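Local coordinates for GTPase HflX (Sulfolobus solfataricus P2, PDB 2QTF), which hydrolyses GTP with magnesium as cofactor and associates with the 50S ribosomal subunit, possibly acting in protein synthesis or ribosome biogenesis, at residues A[83-88]-A[112-117]; A[330-333]-A[339-342]. One frame throughout, in Å; residues are numbered along the deposited sequence.

The two contacts lie in different parts of the chain, on opposite sides of its centre. Their centres are 40 Å apart and their nearest atoms about 27 Å apart. Contact 1 joins the start of helix 86-97, just after strand 82-84 of the N-terminal parallel sheet, to the long helix 101-121. It is away from the GTP site, although the side chain of L88 is about 9 Å from a bound cadmium ion. Contact 2 belongs to the G domain and flanks the probable guanine pocket. There the side chain of I333 is about 3 Å from that of N300, an inferred GTP-binding residue. The contacts follow one another along the chain without touching.

Contact 1 (A[83-88]-A[112-117]); sequences VLDKIL and LKYELP
Y114 of helix 101-121 reaches D85, I87 and L88 at the start of helix 86-97. D85 is the N-cap of that helix, just after strand 82-84, an outermost strand of the N-terminal parallel sheet. The contact thus ties a helix start beside the sheet to the long helix of the middle region. The side chains of D85 and Y114 point at each other from opposite directions. OH of Y114 donates to OD2 of D85 at 2.5 Å, a short bond. OD2 takes it on the syn lone pair and lies at the ring edge, in the ring plane. The carboxylate is turned 47° from that plane. CG of Y114 is anti to the backbone N (chi1 -151°), which sends the ring across to helix 86-97.

I87 covers one ring face. Its CG2 sits almost squarely over the middle of the Y114 ring, 3.7 Å from the centroid, a CH-pi contact. CD1 of I87 reaches CE1 of Y114 at 3.6 Å. L88 comes to the CD2 side of the ring at a slant, with its own CD2 3.8 Å from CD2 of Y114.

OD1 of D85 serves the cap, while OD2 also accepts from L66 N. The carboxylate is therefore held at both oxygens and its rotation is probably fixed. These donors should stabilise its negative charge. F71 of helix 68-78 packs on D85 and L88, and Q65 touches both D85 and Y114. Nearby, E115 makes a salt bridge to R75. The capping bond runs from L88 N to OD1 of D85 at 3.1 Å, with an N-H...O angle of 179°.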
loop_
_atom_site.group_PDB
_atom_site.type_symbol
_atom_site.label_atom_id
_atom_site.label_comp_id
_atom_site.label_asym_id
_atom_site.label_seq_id
_atom_site.Cartn_x
_atom_site.Cartn_y
_atom_site.Cartn_z
ATOM N N VAL A 83 -17.660 -7.678 -0.349
ATOM C CA VAL A 83 -16.739 -8.309 -1.319
ATOM C C VAL A 83 -15.869 -7.163 -1.932
ATOM O O VAL A 83 -16.413 -6.088 -2.287
ATOM C CB VAL A 83 -17.494 -9.179 -2.429
ATOM C CG1 VAL A 83 -18.598 -8.353 -3.197
ATOM C CG2 VAL A 83 -16.535 -9.600 -3.500
ATOM N N LEU A 84 -14.568 -7.393 -2.038
ATOM C CA LEU A 84 -13.657 -6.421 -2.665
ATOM C C LEU A 84 -13.100 -7.193 -3.833
ATOM O O LEU A 84 -12.590 -8.281 -3.626
ATOM C CB LEU A 84 -12.491 -6.107 -1.716
ATOM C CG LEU A 84 -12.958 -5.407 -0.400
ATOM C CD1 LEU A 84 -11.668 -5.215 0.571
ATOM C CD2 LEU A 84 -13.686 -4.080 -0.753
ATOM N N ASP A 85 -13.071 -6.578 -5.025
ATOM C CA ASP A 85 -12.221 -7.121 -6.076
ATOM C C ASP A 85 -10.874 -6.342 -6.044
ATOM O O ASP A 85 -10.568 -5.598 -5.080
ATOM C CB ASP A 85 -12.931 -7.101 -7.456
ATOM C CG ASP A 85 -13.013 -5.709 -8.091
ATOM O OD1 ASP A 85 -12.780 -4.702 -7.351
ATOM O OD2 ASP A 85 -13.364 -5.641 -9.301
ATOM N N LYS A 86 -10.063 -6.483 -7.097
ATOM C CA LYS A 86 -8.712 -5.915 -6.996
ATOM C C LYS A 86 -8.734 -4.378 -6.964
ATOM O O LYS A 86 -7.942 -3.774 -6.232
ATOM C CB LYS A 86 -7.876 -6.272 -8.245
ATOM C CG LYS A 86 -6.471 -5.624 -8.178
ATOM C CD LYS A 86 -5.663 -6.171 -9.412
ATOM C CE LYS A 86 -4.334 -5.430 -9.532
ATOM N NZ LYS A 86 -3.763 -5.387 -10.999
ATOM N N ILE A 87 -9.652 -3.802 -7.702
ATOM C CA ILE A 87 -9.855 -2.338 -7.709
ATOM C C ILE A 87 -10.325 -1.836 -6.344
ATOM O O ILE A 87 -9.760 -0.921 -5.840
ATOM C CB ILE A 87 -10.751 -1.864 -8.881
ATOM C CG1 ILE A 87 -9.983 -2.190 -10.186
ATOM C CG2 ILE A 87 -11.219 -0.420 -8.722
ATOM C CD1 ILE A 87 -10.263 -1.391 -11.268
ATOM N N LEU A 88 -11.388 -2.398 -5.821
ATOM C CA LEU A 88 -11.918 -1.949 -4.534
ATOM C C LEU A 88 -10.904 -2.231 -3.401
ATOM O O LEU A 88 -10.813 -1.438 -2.452
ATOM C CB LEU A 88 -13.273 -2.641 -4.270
ATOM C CG LEU A 88 -14.473 -2.184 -5.156
ATOM C CD1 LEU A 88 -15.771 -2.882 -4.619
ATOM C CD2 LEU A 88 -14.587 -0.670 -5.184
ATOM N N LEU A 112 -17.185 5.799 -6.709
ATOM C CA LEU A 112 -18.441 6.143 -7.404
ATOM C C LEU A 112 -18.430 5.737 -8.837
ATOM O O LEU A 112 -19.437 5.171 -9.347
ATOM C CB LEU A 112 -18.709 7.658 -7.324
ATOM C CG LEU A 112 -19.030 8.125 -5.884
ATOM C CD1 LEU A 112 -19.137 9.622 -5.811
ATOM C CD2 LEU A 112 -20.329 7.426 -5.310
ATOM N N LYS A 113 -17.350 6.055 -9.533
ATOM C CA LYS A 113 -17.245 5.685 -10.988
ATOM C C LYS A 113 -17.277 4.167 -11.130
ATOM O O LYS A 113 -17.904 3.650 -12.070
ATOM C CB LYS A 113 -15.931 6.234 -11.582
ATOM C CG LYS A 113 -16.119 7.772 -11.843
ATOM C CD LYS A 113 -14.910 8.308 -12.591
ATOM C CE LYS A 113 -15.296 9.647 -13.286
ATOM N NZ LYS A 113 -14.274 10.017 -14.352
ATOM N N TYR A 114 -16.662 3.452 -10.193
ATOM C CA TYR A 114 -16.686 1.978 -10.267
ATOM C C TYR A 114 -18.043 1.368 -10.028
ATOM O O TYR A 114 -18.358 0.262 -10.527
ATOM C CB TYR A 114 -15.655 1.380 -9.268
ATOM C CG TYR A 114 -15.070 0.038 -9.677
ATOM C CD1 TYR A 114 -14.366 -0.108 -10.884
ATOM C CD2 TYR A 114 -15.272 -1.079 -8.901
ATOM C CE1 TYR A 114 -13.868 -1.338 -11.260
ATOM C CE2 TYR A 114 -14.766 -2.276 -9.231
ATOM C CZ TYR A 114 -14.077 -2.389 -10.468
ATOM O OH TYR A 114 -13.492 -3.580 -10.792
ATOM N N GLU A 115 -18.869 2.038 -9.234
ATOM C CA GLU A 115 -20.196 1.537 -8.957
ATOM C C GLU A 115 -21.133 1.797 -10.134
ATOM O O GLU A 115 -22.118 1.133 -10.236
ATOM C CB GLU A 115 -20.872 2.331 -7.816
ATOM C CG GLU A 115 -21.159 1.790 -6.503
ATOM C CD GLU A 115 -21.250 0.262 -6.370
ATOM O OE1 GLU A 115 -20.212 -0.215 -5.994
ATOM O OE2 GLU A 115 -22.314 -0.393 -6.474
ATOM N N LEU A 116 -20.909 2.817 -10.957
ATOM C CA LEU A 116 -21.890 3.094 -12.050
ATOM C C LEU A 116 -22.262 1.893 -12.968
ATOM O O LEU A 116 -23.438 1.705 -13.228
ATOM C CB LEU A 116 -21.372 4.216 -12.971
ATOM C CG LEU A 116 -21.638 5.666 -12.545
ATOM C CD1 LEU A 116 -21.167 6.654 -13.666
ATOM C CD2 LEU A 116 -23.184 5.850 -12.269
ATOM N N PRO A 117 -21.266 1.146 -13.485
ATOM C CA PRO A 117 -21.552 -0.061 -14.326
ATOM C C PRO A 117 -22.302 -1.112 -13.544
ATOM O O PRO A 117 -23.144 -1.828 -14.102
ATOM C CB PRO A 117 -20.176 -0.568 -14.728
ATOM C CG PRO A 117 -19.204 0.560 -14.385
ATOM C CD PRO A 117 -19.811 1.348 -13.313
#

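Contact 2 (A[330-333]-A[339-342]); sequences VIPI and TNLE
N340 and P332 make the one hydrogen bond of this contact. ND2 of N340 donates to the carbonyl O of P332 at 3.0 Å. The bond is bent, with an N-H...O angle of 136°. ND2 approaches from above the plane of the carbonyl, about 40° out of it, so it misses the lone-pair directions. The acceptor is itself tilted from the amide plane of N340. CG of N340 is anti to its own carbonyl carbon (chi1 -78°), and this turns the amide to the strand end. The P332 ring crosses the N340 side chain at a slant beside this bond, with CG of P332 4.0 Å from ND2 of N340. The N340 side chain stands at the N-cap position of helix 341-355 but makes no capping bond. It binds the preceding strand instead.

A weaker polar contact lies alongside. CA of I333 approaches O of T339 at 3.4 Å, a CA-H...O contact.

Both segments belong to the G domain, a P-loop GTPase fold. Strand 327-332 is an outermost strand of its mixed sheet, and helix 341-355 follows after a short loop. That loop carries S334, A335 and L336, inferred to bind GTP. T339 touches S334.

The apolar contact is looser. CB of I333 lies 4.1 Å from CD1 of L341. In van der Waals contact, CG2 of I333 lies 3.9 Å from the backbone O of N340. The end of the buried I333 side chain turns from segment 339-342. The side chain also packs on T298 and N300 of strand 295-300 and on L195 of helix 192-200.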
loop_
_atom_site.group_PDB
_atom_site.type_symbol
_atom_site.label_atom_id
_atom_site.label_comp_id
_atom_site.label_asym_id
_atom_site.label_seq_id
_atom_site.Cartn_x
_atom_site.Cartn_y
_atom_site.Cartn_z
ATOM N N VAL A 330 22.553 4.735 4.098
ATOM C CA VAL A 330 22.086 3.453 3.574
ATOM C C VAL A 330 22.495 2.386 4.583
ATOM O O VAL A 330 23.724 2.234 4.809
ATOM C CB VAL A 330 22.707 3.147 2.133
ATOM C CG1 VAL A 330 22.136 1.877 1.606
ATOM C CG2 VAL A 330 22.308 4.226 1.101
ATOM N N ILE A 331 21.526 1.702 5.231
ATOM C CA ILE A 331 21.827 0.657 6.246
ATOM C C ILE A 331 21.138 -0.672 5.932
ATOM O O ILE A 331 20.059 -0.692 5.404
ATOM C CB ILE A 331 21.523 1.142 7.693
ATOM C CG1 ILE A 331 20.025 1.500 7.811
ATOM C CG2 ILE A 331 22.328 2.503 7.866
ATOM C CD1 ILE A 331 19.504 1.991 9.209
ATOM N N PRO A 332 21.768 -1.778 6.292
ATOM C CA PRO A 332 21.099 -3.063 6.206
ATOM C C PRO A 332 20.431 -3.386 7.499
ATOM O O PRO A 332 21.061 -3.196 8.607
ATOM C CB PRO A 332 22.282 -4.041 6.002
ATOM C CG PRO A 332 23.470 -3.319 6.839
ATOM C CD PRO A 332 23.195 -1.858 6.740
ATOM N N ILE A 333 19.214 -3.888 7.423
ATOM C CA ILE A 333 18.535 -4.308 8.634
ATOM C C ILE A 333 17.754 -5.569 8.359
ATOM O O ILE A 333 17.525 -5.944 7.181
ATOM C CB ILE A 333 17.453 -3.248 9.100
ATOM C CG1 ILE A 333 16.380 -3.090 7.968
ATOM C CG2 ILE A 333 18.165 -1.913 9.470
ATOM C CD1 ILE A 333 15.146 -2.176 8.379
ATOM N N THR A 339 17.551 -7.431 13.291
ATOM C CA THR A 339 18.972 -7.238 13.136
ATOM C C THR A 339 19.201 -5.797 12.814
ATOM O O THR A 339 18.567 -5.229 11.862
ATOM C CB THR A 339 19.478 -8.087 11.898
ATOM O OG1 THR A 339 18.952 -9.388 12.044
ATOM C CG2 THR A 339 20.899 -8.120 11.863
ATOM N N ASN A 340 20.168 -5.232 13.500
ATOM C CA ASN A 340 20.638 -3.828 13.299
ATOM C C ASN A 340 19.600 -2.833 13.650
ATOM O O ASN A 340 19.552 -1.766 13.100
ATOM C CB ASN A 340 21.175 -3.543 11.871
ATOM C CG ASN A 340 22.575 -4.088 11.686
ATOM O OD1 ASN A 340 23.410 -4.040 12.629
ATOM N ND2 ASN A 340 22.836 -4.662 10.518
ATOM N N LEU A 341 18.718 -3.206 14.541
ATOM C CA LEU A 341 17.695 -2.256 14.909
ATOM C C LEU A 341 18.179 -1.095 15.782
ATOM O O LEU A 341 17.641 0.050 15.706
ATOM C CB LEU A 341 16.536 -3.008 15.524
ATOM C CG LEU A 341 15.551 -3.387 14.369
ATOM C CD1 LEU A 341 15.879 -3.498 12.829
ATOM C CD2 LEU A 341 15.029 -4.587 14.812
ATOM N N GLU A 342 19.284 -1.326 16.480
ATOM C CA GLU A 342 19.890 -0.273 17.246
ATOM C C GLU A 342 20.546 0.689 16.280
ATOM O O GLU A 342 20.467 1.892 16.434
ATOM C CB GLU A 342 20.904 -0.822 18.257
ATOM C CG GLU A 342 21.583 0.361 19.093
ATOM C CD GLU A 342 20.653 1.165 20.043
ATOM O OE1 GLU A 342 19.584 0.638 20.349
ATOM O OE2 GLU A 342 21.101 2.286 20.491
#